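Local coordinates for Alr1585 protein (PDB 5C2I) that probably oxidizes dyes with hydrogen peroxide at a haem iron, as a DyP-type peroxidase that assembles as a tetramer of two asymmetric dimers, at residues V255-E260 / I448-G453; A366-E371 / S382-L387. The protein carries 1 engineered substitution. All blocks are in the same frame, centred on the assembly; numbering follows the deposited sequence.

Interaction 1 (V255-E260 / I448-G453); sequences VYRKLE and INMKGG. With HEM (protoporphyrin IX containing Fe), chain E.
I448 sets its CG2 branch 3.8 Å from L259 CB. Its other branch runs on extended through CG1 (chi2 168°) to place CD1 3.5 Å from CAB of a haem vinyl group. L259 reaches that vinyl with its own CD1, and the two aliphatic side chains line one edge of the porphyrin. N449 and E260 pair through backbone bonds in both directions, and N449 ND2 adds a 3.0 Å bond to E260 OE1. The acceptor lies near the plane of the amide and offers its anti lone pair, while carboxylate and amide planes stand 80° apart. The second oxygen, OE2, goes to G381 N. M450 turns at chi2 (57°) and so carries SD over the centre of one face of the R257 guanidinium, 3.8 Å above its plane, with CE alongside NH1. NH2 also forms a salt bridge with D134; with an alanine in place of R257, that carboxylate would probably be left without its charged mate and the M450 sulfur without the flat group it rests on. Strands 250-261 and 448-458 are antiparallel neighbours in the sheet of the C-terminal DyP domain, and a beta bulge interrupts their pairing at K451 and G452. Both face K258: K451 N donates to K258 O, and K258 N donates to G452 O in an almost straight 2.8 Å bond. The K451 chain folds back so that CG lies 3.8 Å from E260 CB, and a water lies between E260 OE1 and K451 NZ, its bond to the lysine weak. The extended K258 side chain leads away to salt bridges of NZ with E141 and E183. At G453 the strands press together, CA lying 3.0 Å from Y256 O, where any CB would clash with that carbonyl.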
loop_
_atom_site.group_PDB
_atom_site.type_symbol
_atom_site.label_atom_id
_atom_site.label_comp_id
_atom_site.label_asym_id
_atom_site.label_seq_id
_atom_site.Cartn_x
_atom_site.Cartn_y
_atom_site.Cartn_z
ATOM N N VAL A 255 -1.208 2.903 36.523
ATOM C CA VAL A 255 -1.064 1.455 36.677
ATOM C C VAL A 255 -0.449 0.968 35.364
ATOM O O VAL A 255 -0.989 1.261 34.293
ATOM C CB VAL A 255 -2.441 0.795 36.858
ATOM C CG1 VAL A 255 -2.343 -0.741 36.717
ATOM C CG2 VAL A 255 -3.059 1.168 38.184
ATOM N N TYR A 256 0.666 0.256 35.439
ATOM C CA TYR A 256 1.334 -0.351 34.271
ATOM C C TYR A 256 1.413 -1.850 34.505
ATOM O O TYR A 256 1.935 -2.271 35.537
ATOM C CB TYR A 256 2.749 0.238 34.096
ATOM C CG TYR A 256 3.429 -0.123 32.798
ATOM C CD1 TYR A 256 3.763 -1.471 32.477
ATOM C CD2 TYR A 256 3.736 0.831 31.888
ATOM C CE1 TYR A 256 4.348 -1.788 31.273
ATOM C CE2 TYR A 256 4.371 0.524 30.694
ATOM C CZ TYR A 256 4.652 -0.776 30.375
ATOM O OH TYR A 256 5.269 -1.061 29.195
ATOM N N ARG A 257 0.875 -2.639 33.564
ATOM C CA ARG A 257 0.878 -4.099 33.640
ATOM C C ARG A 257 1.141 -4.674 32.281
ATOM O O ARG A 257 0.459 -4.293 31.307
ATOM C CB ARG A 257 -0.450 -4.620 34.178
ATOM C CG ARG A 257 -0.683 -4.261 35.662
ATOM C CD ARG A 257 -2.118 -4.435 36.112
ATOM N NE ARG A 257 -2.614 -5.809 36.154
ATOM C CZ ARG A 257 -2.346 -6.702 37.112
ATOM N NH1 ARG A 257 -1.494 -6.452 38.110
ATOM N NH2 ARG A 257 -2.919 -7.887 37.051
ATOM N N LYS A 258 2.143 -5.569 32.195
ATOM C CA LYS A 258 2.420 -6.253 30.950
ATOM C C LYS A 258 1.579 -7.537 30.891
ATOM O O LYS A 258 1.752 -8.418 31.740
ATOM C CB LYS A 258 3.888 -6.558 30.807
ATOM C CG LYS A 258 4.224 -7.283 29.514
ATOM C CD LYS A 258 5.742 -7.414 29.296
ATOM C CE LYS A 258 6.064 -7.988 27.916
ATOM N NZ LYS A 258 7.515 -8.048 27.599
ATOM N N LEU A 259 0.635 -7.584 29.961
ATOM C CA LEU A 259 -0.360 -8.675 29.929
ATOM C C LEU A 259 -0.172 -9.480 28.643
ATOM O O LEU A 259 -0.562 -9.052 27.562
ATOM C CB LEU A 259 -1.772 -8.073 30.037
ATOM C CG LEU A 259 -2.080 -7.235 31.268
ATOM C CD1 LEU A 259 -3.540 -6.753 31.271
ATOM C CD2 LEU A 259 -1.773 -8.006 32.537
ATOM N N GLU A 260 0.388 -10.666 28.799
ATOM C CA GLU A 260 0.631 -11.569 27.688
ATOM C C GLU A 260 -0.649 -12.262 27.252
ATOM O O GLU A 260 -1.419 -12.733 28.099
ATOM C CB GLU A 260 1.641 -12.626 28.083
ATOM C CG GLU A 260 2.035 -13.566 26.959
ATOM C CD GLU A 260 3.089 -14.532 27.390
ATOM O OE1 GLU A 260 2.725 -15.437 28.166
ATOM O OE2 GLU A 260 4.266 -14.363 27.016
ATOM N N ILE A 448 -4.786 -14.699 29.396
ATOM C CA ILE A 448 -3.965 -13.513 29.677
ATOM C C ILE A 448 -3.115 -13.779 30.916
ATOM O O ILE A 448 -3.638 -14.300 31.920
ATOM C CB ILE A 448 -4.880 -12.291 29.849
ATOM C CG1 ILE A 448 -5.540 -11.997 28.498
ATOM C CG2 ILE A 448 -4.110 -11.097 30.375
ATOM C CD1 ILE A 448 -6.696 -10.993 28.531
ATOM N N ASN A 449 -1.807 -13.553 30.824
ATOM C CA ASN A 449 -0.884 -13.788 31.936
ATOM C C ASN A 449 -0.209 -12.483 32.323
ATOM O O ASN A 449 0.360 -11.797 31.455
ATOM C CB ASN A 449 0.229 -14.763 31.548
ATOM C CG ASN A 449 -0.289 -16.002 30.863
ATOM O OD1 ASN A 449 -1.177 -16.681 31.382
ATOM N ND2 ASN A 449 0.261 -16.307 29.669
ATOM N N MET A 450 -0.271 -12.149 33.595
ATOM C CA MET A 450 0.418 -10.976 34.136
ATOM C C MET A 450 1.914 -11.253 34.194
ATOM O O MET A 450 2.361 -12.164 34.915
ATOM C CB MET A 450 -0.147 -10.694 35.521
ATOM C CG MET A 450 0.652 -9.770 36.405
ATOM S SD MET A 450 0.976 -8.142 35.719
ATOM C CE MET A 450 1.762 -7.417 37.171
ATOM N N LYS A 451 2.695 -10.464 33.464
ATOM C CA LYS A 451 4.145 -10.669 33.369
ATOM C C LYS A 451 4.964 -9.636 34.145
ATOM O O LYS A 451 6.180 -9.712 34.172
ATOM C CB LYS A 451 4.565 -10.605 31.883
ATOM C CG LYS A 451 3.917 -11.640 30.965
ATOM C CD LYS A 451 3.970 -13.055 31.499
ATOM C CE LYS A 451 5.376 -13.561 31.523
ATOM N NZ LYS A 451 5.336 -15.014 31.826
ATOM N N GLY A 452 4.310 -8.670 34.749
ATOM C CA GLY A 452 4.975 -7.683 35.573
ATOM C C GLY A 452 4.425 -6.285 35.399
ATOM O O GLY A 452 3.671 -5.997 34.467
ATOM N N GLY A 453 4.767 -5.413 36.339
ATOM C CA GLY A 453 4.268 -4.024 36.285
ATOM C C GLY A 453 4.586 -3.263 37.551
ATOM O O GLY A 453 5.278 -3.770 38.420
HETATM C CHA HEM E . -12.967 -2.541 27.372
HETATM C CHB HEM E . -9.905 -5.922 25.809
HETATM C CHC HEM E . -7.628 -5.803 30.077
HETATM C CHD HEM E . -10.860 -2.615 31.678
HETATM C C1A HEM E . -12.344 -3.489 26.577
HETATM C C2A HEM E . -12.754 -3.854 25.261
HETATM C C3A HEM E . -11.893 -4.801 24.828
HETATM C C4A HEM E . -10.946 -5.000 25.856
HETATM C CMA HEM E . -11.873 -5.489 23.489
HETATM C CAA HEM E . -13.938 -3.294 24.461
HETATM C CBA HEM E . -13.697 -2.041 23.614
HETATM C CGA HEM E . -13.280 -0.914 24.518
HETATM O O1A HEM E . -14.125 -0.204 25.137
HETATM O O2A HEM E . -12.075 -0.693 24.652
HETATM C C1B HEM E . -8.995 -6.134 26.843
HETATM C C2B HEM E . -7.875 -7.033 26.759
HETATM C C3B HEM E . -7.223 -6.973 27.911
HETATM C C4B HEM E . -8.000 -6.061 28.753
HETATM C CMB HEM E . -7.519 -7.838 25.560
HETATM C CAB HEM E . -5.968 -7.621 28.367
HETATM C CBB HEM E . -5.002 -8.054 27.537
HETATM C C1C HEM E . -8.345 -4.948 30.930
HETATM C C2C HEM E . -8.121 -4.772 32.280
HETATM C C3C HEM E . -9.060 -3.882 32.734
HETATM C C4C HEM E . -9.835 -3.508 31.630
HETATM C CMC HEM E . -7.028 -5.368 33.118
HETATM C CAC HEM E . -9.301 -3.388 34.089
HETATM C CBC HEM E . -9.076 -3.992 35.230
HETATM C C1D HEM E . -11.607 -2.278 30.550
HETATM C C2D HEM E . -12.645 -1.254 30.615
HETATM C C3D HEM E . -13.264 -1.260 29.443
HETATM C C4D HEM E . -12.542 -2.275 28.645
HETATM C CMD HEM E . -13.001 -0.355 31.788
HETATM C CAD HEM E . -14.379 -0.345 29.024
HETATM C CBD HEM E . -15.769 -0.856 29.421
HETATM C CGD HEM E . -16.804 0.136 29.003
HETATM O O1D HEM E . -17.710 -0.288 28.290
HETATM O O2D HEM E . -16.773 1.363 29.363
HETATM N NA HEM E . -11.282 -4.253 26.961
HETATM N NB HEM E . -9.057 -5.660 28.047
HETATM N NC HEM E . -9.454 -4.252 30.549
HETATM N ND HEM E . -11.625 -2.923 29.381
HETATM FE FE HEM E . -10.400 -4.272 28.749
HETATM O O HOH W 1 4.137 -17.024 29.516
HETATM O O HOH W 2 -8.783 -2.689 28.159
#

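Interaction 2 (A366-E371 / S382-L387); sequences AVSYGE and SGLLFL. With HEM (protoporphyrin IX containing Fe), chain E.
V367 and L385 form a hydrogen-bonded antiparallel pair, with L385 N donating to V367 O at 2.7 Å and V367 N to L385 O; S368 and L384 make the non-hydrogen-bonded pair next along. Y369 and G383 are bonded both ways, but each donor sits well above the acceptor's carbonyl plane. The short strand axes cross at 140°. Just beyond, E371 N gives a nearly straight 2.8 Å bond to S382 OG, at the base of the long connection that joins the two strands of this beta hairpin, in the haem-binding C-terminal DyP domain. Y369 has CG between its backbone N and carbonyl carbon (chi1 76°), which swings the ring across to the neighbouring strand. There it lies flat on the S382-G383 peptide, with G383 N 3.3 Å above the ring plane and over its centre; a CB on G383 would run into Y369 CE1. L385 CD2 meets the same ring obliquely, 3.5 Å from Y369 CD1, while L385 CD1 touches V367 CG2. G370 N is hydrogen-bonded to Q164 OE1 of the second subunit. L384 and F386 belong to the haem pocket: L384 packs CD1 3.9 Å from A366 CB and turns CD2 to the vinyl group, whereas F386 brings CE1 3.5 Å from haem C2C, on the side of the porphyrin where a water binds the iron.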
loop_
_atom_site.group_PDB
_atom_site.type_symbol
_atom_site.label_atom_id
_atom_site.label_comp_id
_atom_site.label_asym_id
_atom_site.label_seq_id
_atom_site.Cartn_x
_atom_site.Cartn_y
_atom_site.Cartn_z
ATOM N N ALA A 366 -3.455 2.146 26.826
ATOM C CA ALA A 366 -2.706 0.926 26.543
ATOM C C ALA A 366 -2.162 0.910 25.122
ATOM O O ALA A 366 -2.669 1.628 24.221
ATOM C CB ALA A 366 -3.571 -0.297 26.799
ATOM N N VAL A 367 -1.142 0.088 24.900
ATOM C CA VAL A 367 -0.568 -0.114 23.564
ATOM C C VAL A 367 -0.172 -1.570 23.462
ATOM O O VAL A 367 -0.103 -2.275 24.487
ATOM C CB VAL A 367 0.653 0.769 23.265
ATOM C CG1 VAL A 367 0.266 2.235 23.230
ATOM C CG2 VAL A 367 1.739 0.563 24.291
ATOM N N SER A 368 0.144 -2.013 22.264
ATOM C CA SER A 368 0.481 -3.429 22.068
ATOM C C SER A 368 1.995 -3.676 22.079
ATOM O O SER A 368 2.782 -2.787 21.802
ATOM C CB SER A 368 -0.127 -3.895 20.740
ATOM O OG SER A 368 -1.534 -4.025 20.928
ATOM N N TYR A 369 2.358 -4.915 22.365
ATOM C CA TYR A 369 3.728 -5.422 22.171
ATOM C C TYR A 369 3.735 -6.777 21.485
ATOM O O TYR A 369 2.721 -7.484 21.419
ATOM C CB TYR A 369 4.461 -5.541 23.505
ATOM C CG TYR A 369 4.079 -6.707 24.388
ATOM C CD1 TYR A 369 3.046 -6.606 25.322
ATOM C CD2 TYR A 369 4.799 -7.906 24.342
ATOM C CE1 TYR A 369 2.733 -7.671 26.152
ATOM C CE2 TYR A 369 4.482 -8.986 25.150
ATOM C CZ TYR A 369 3.433 -8.868 26.043
ATOM O OH TYR A 369 3.143 -9.908 26.878
ATOM N N GLY A 370 4.891 -7.134 20.944
ATOM C CA GLY A 370 5.083 -8.410 20.303
ATOM C C GLY A 370 4.693 -8.415 18.836
ATOM O O GLY A 370 5.007 -7.505 18.125
ATOM N N GLU A 371 4.022 -9.478 18.394
ATOM C CA GLU A 371 3.680 -9.703 16.993
ATOM C C GLU A 371 2.864 -8.545 16.437
ATOM O O GLU A 371 1.847 -8.166 17.037
ATOM C CB GLU A 371 2.831 -10.990 16.882
ATOM C CG GLU A 371 2.356 -11.279 15.475
ATOM C CD GLU A 371 3.533 -11.422 14.545
ATOM O OE1 GLU A 371 4.253 -12.426 14.731
ATOM O OE2 GLU A 371 3.782 -10.492 13.708
ATOM N N SER A 382 3.620 -11.967 23.055
ATOM C CA SER A 382 2.775 -10.909 22.518
ATOM C C SER A 382 1.656 -10.570 23.471
ATOM O O SER A 382 1.128 -11.436 24.182
ATOM C CB SER A 382 2.143 -11.336 21.210
ATOM O OG SER A 382 3.099 -11.418 20.174
ATOM N N GLY A 383 1.289 -9.303 23.483
ATOM C CA GLY A 383 0.170 -8.855 24.328
ATOM C C GLY A 383 -0.065 -7.384 24.417
ATOM O O GLY A 383 0.139 -6.641 23.441
ATOM N N LEU A 384 -0.574 -6.966 25.572
ATOM C CA LEU A 384 -0.982 -5.636 25.821
ATOM C C LEU A 384 -0.123 -5.028 26.898
ATOM O O LEU A 384 0.012 -5.583 27.998
ATOM C CB LEU A 384 -2.461 -5.598 26.285
ATOM C CG LEU A 384 -3.096 -4.210 26.368
ATOM C CD1 LEU A 384 -3.363 -3.676 24.961
ATOM C CD2 LEU A 384 -4.396 -4.246 27.192
ATOM N N LEU A 385 0.438 -3.850 26.587
ATOM C CA LEU A 385 1.035 -3.012 27.632
ATOM C C LEU A 385 -0.096 -2.176 28.193
ATOM O O LEU A 385 -0.527 -1.182 27.569
ATOM C CB LEU A 385 2.175 -2.155 27.095
ATOM C CG LEU A 385 3.276 -2.962 26.391
ATOM C CD1 LEU A 385 4.293 -2.016 25.760
ATOM C CD2 LEU A 385 3.943 -3.935 27.351
ATOM N N PHE A 386 -0.659 -2.651 29.294
ATOM C CA PHE A 386 -1.836 -2.037 29.911
ATOM C C PHE A 386 -1.410 -0.857 30.755
ATOM O O PHE A 386 -0.661 -1.026 31.727
ATOM C CB PHE A 386 -2.579 -3.071 30.775
ATOM C CG PHE A 386 -3.788 -2.534 31.472
ATOM C CD1 PHE A 386 -5.025 -2.509 30.821
ATOM C CD2 PHE A 386 -3.680 -1.982 32.766
ATOM C CE1 PHE A 386 -6.158 -2.027 31.472
ATOM C CE2 PHE A 386 -4.815 -1.493 33.419
ATOM C CZ PHE A 386 -6.053 -1.493 32.762
ATOM N N LEU A 387 -1.837 0.336 30.366
ATOM C CA LEU A 387 -1.617 1.544 31.180
ATOM C C LEU A 387 -2.965 2.172 31.454
ATOM O O LEU A 387 -3.761 2.297 30.530
ATOM C CB LEU A 387 -0.772 2.575 30.435
ATOM C CG LEU A 387 0.743 2.318 30.308
ATOM C CD1 LEU A 387 1.030 1.251 29.257
ATOM C CD2 LEU A 387 1.431 3.609 29.903
HETATM C CHA HEM E . -12.967 -2.541 27.372
HETATM C CHB HEM E . -9.905 -5.922 25.809
HETATM C CHC HEM E . -7.628 -5.803 30.077
HETATM C CHD HEM E . -10.860 -2.615 31.678
HETATM C C1A HEM E . -12.344 -3.489 26.577
HETATM C C2A HEM E . -12.754 -3.854 25.261
HETATM C C3A HEM E . -11.893 -4.801 24.828
HETATM C C4A HEM E . -10.946 -5.000 25.856
HETATM C CMA HEM E . -11.873 -5.489 23.489
HETATM C CAA HEM E . -13.938 -3.294 24.461
HETATM C CBA HEM E . -13.697 -2.041 23.614
HETATM C CGA HEM E . -13.280 -0.914 24.518
HETATM O O1A HEM E . -14.125 -0.204 25.137
HETATM O O2A HEM E . -12.075 -0.693 24.652
HETATM C C1B HEM E . -8.995 -6.134 26.843
HETATM C C2B HEM E . -7.875 -7.033 26.759
HETATM C C3B HEM E . -7.223 -6.973 27.911
HETATM C C4B HEM E . -8.000 -6.061 28.753
HETATM C CMB HEM E . -7.519 -7.838 25.560
HETATM C CAB HEM E . -5.968 -7.621 28.367
HETATM C CBB HEM E . -5.002 -8.054 27.537
HETATM C C1C HEM E . -8.345 -4.948 30.930
HETATM C C2C HEM E . -8.121 -4.772 32.280
HETATM C C3C HEM E . -9.060 -3.882 32.734
HETATM C C4C HEM E . -9.835 -3.508 31.630
HETATM C CMC HEM E . -7.028 -5.368 33.118
HETATM C CAC HEM E . -9.301 -3.388 34.089
HETATM C CBC HEM E . -9.076 -3.992 35.230
HETATM C C1D HEM E . -11.607 -2.278 30.550
HETATM C C2D HEM E . -12.645 -1.254 30.615
HETATM C C3D HEM E . -13.264 -1.260 29.443
HETATM C C4D HEM E . -12.542 -2.275 28.645
HETATM C CMD HEM E . -13.001 -0.355 31.788
HETATM C CAD HEM E . -14.379 -0.345 29.024
HETATM C CBD HEM E . -15.769 -0.856 29.421
HETATM C CGD HEM E . -16.804 0.136 29.003
HETATM O O1D HEM E . -17.710 -0.288 28.290
HETATM O O2D HEM E . -16.773 1.363 29.363
HETATM N NA HEM E . -11.282 -4.253 26.961
HETATM N NB HEM E . -9.057 -5.660 28.047
HETATM N NC HEM E . -9.454 -4.252 30.549
HETATM N ND HEM E . -11.625 -2.923 29.381
HETATM FE FE HEM E . -10.400 -4.272 28.749
HETATM O O HOH W 3 -2.991 -6.501 22.329
HETATM O O HOH W 2 -8.783 -2.689 28.159
#

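Overall arrangement
Interactions 1 and 2 have centres about 9 Å apart and belong to one antiparallel sheet, in which strands 250-261 and 383-390 lie side by side. Strand 448-458 flanks the first of these and strand 363-369 the second, which gives the local order 448-458, 250-261, 383-390, 363-369. Along the chain, 366-371 and 382-387 fall inside the long excursion between 255-260 and 448-453, so the hairpin of interaction 2 comes before strand 448-458 in sequence. Backbone bonds between R257 and F386 and between L259 and L384 join the two, as does a cation-pi contact of K258 with Y369. Through L259 and I448 in one and L384 and F386 in the other, both contribute side chains to the haem pocket.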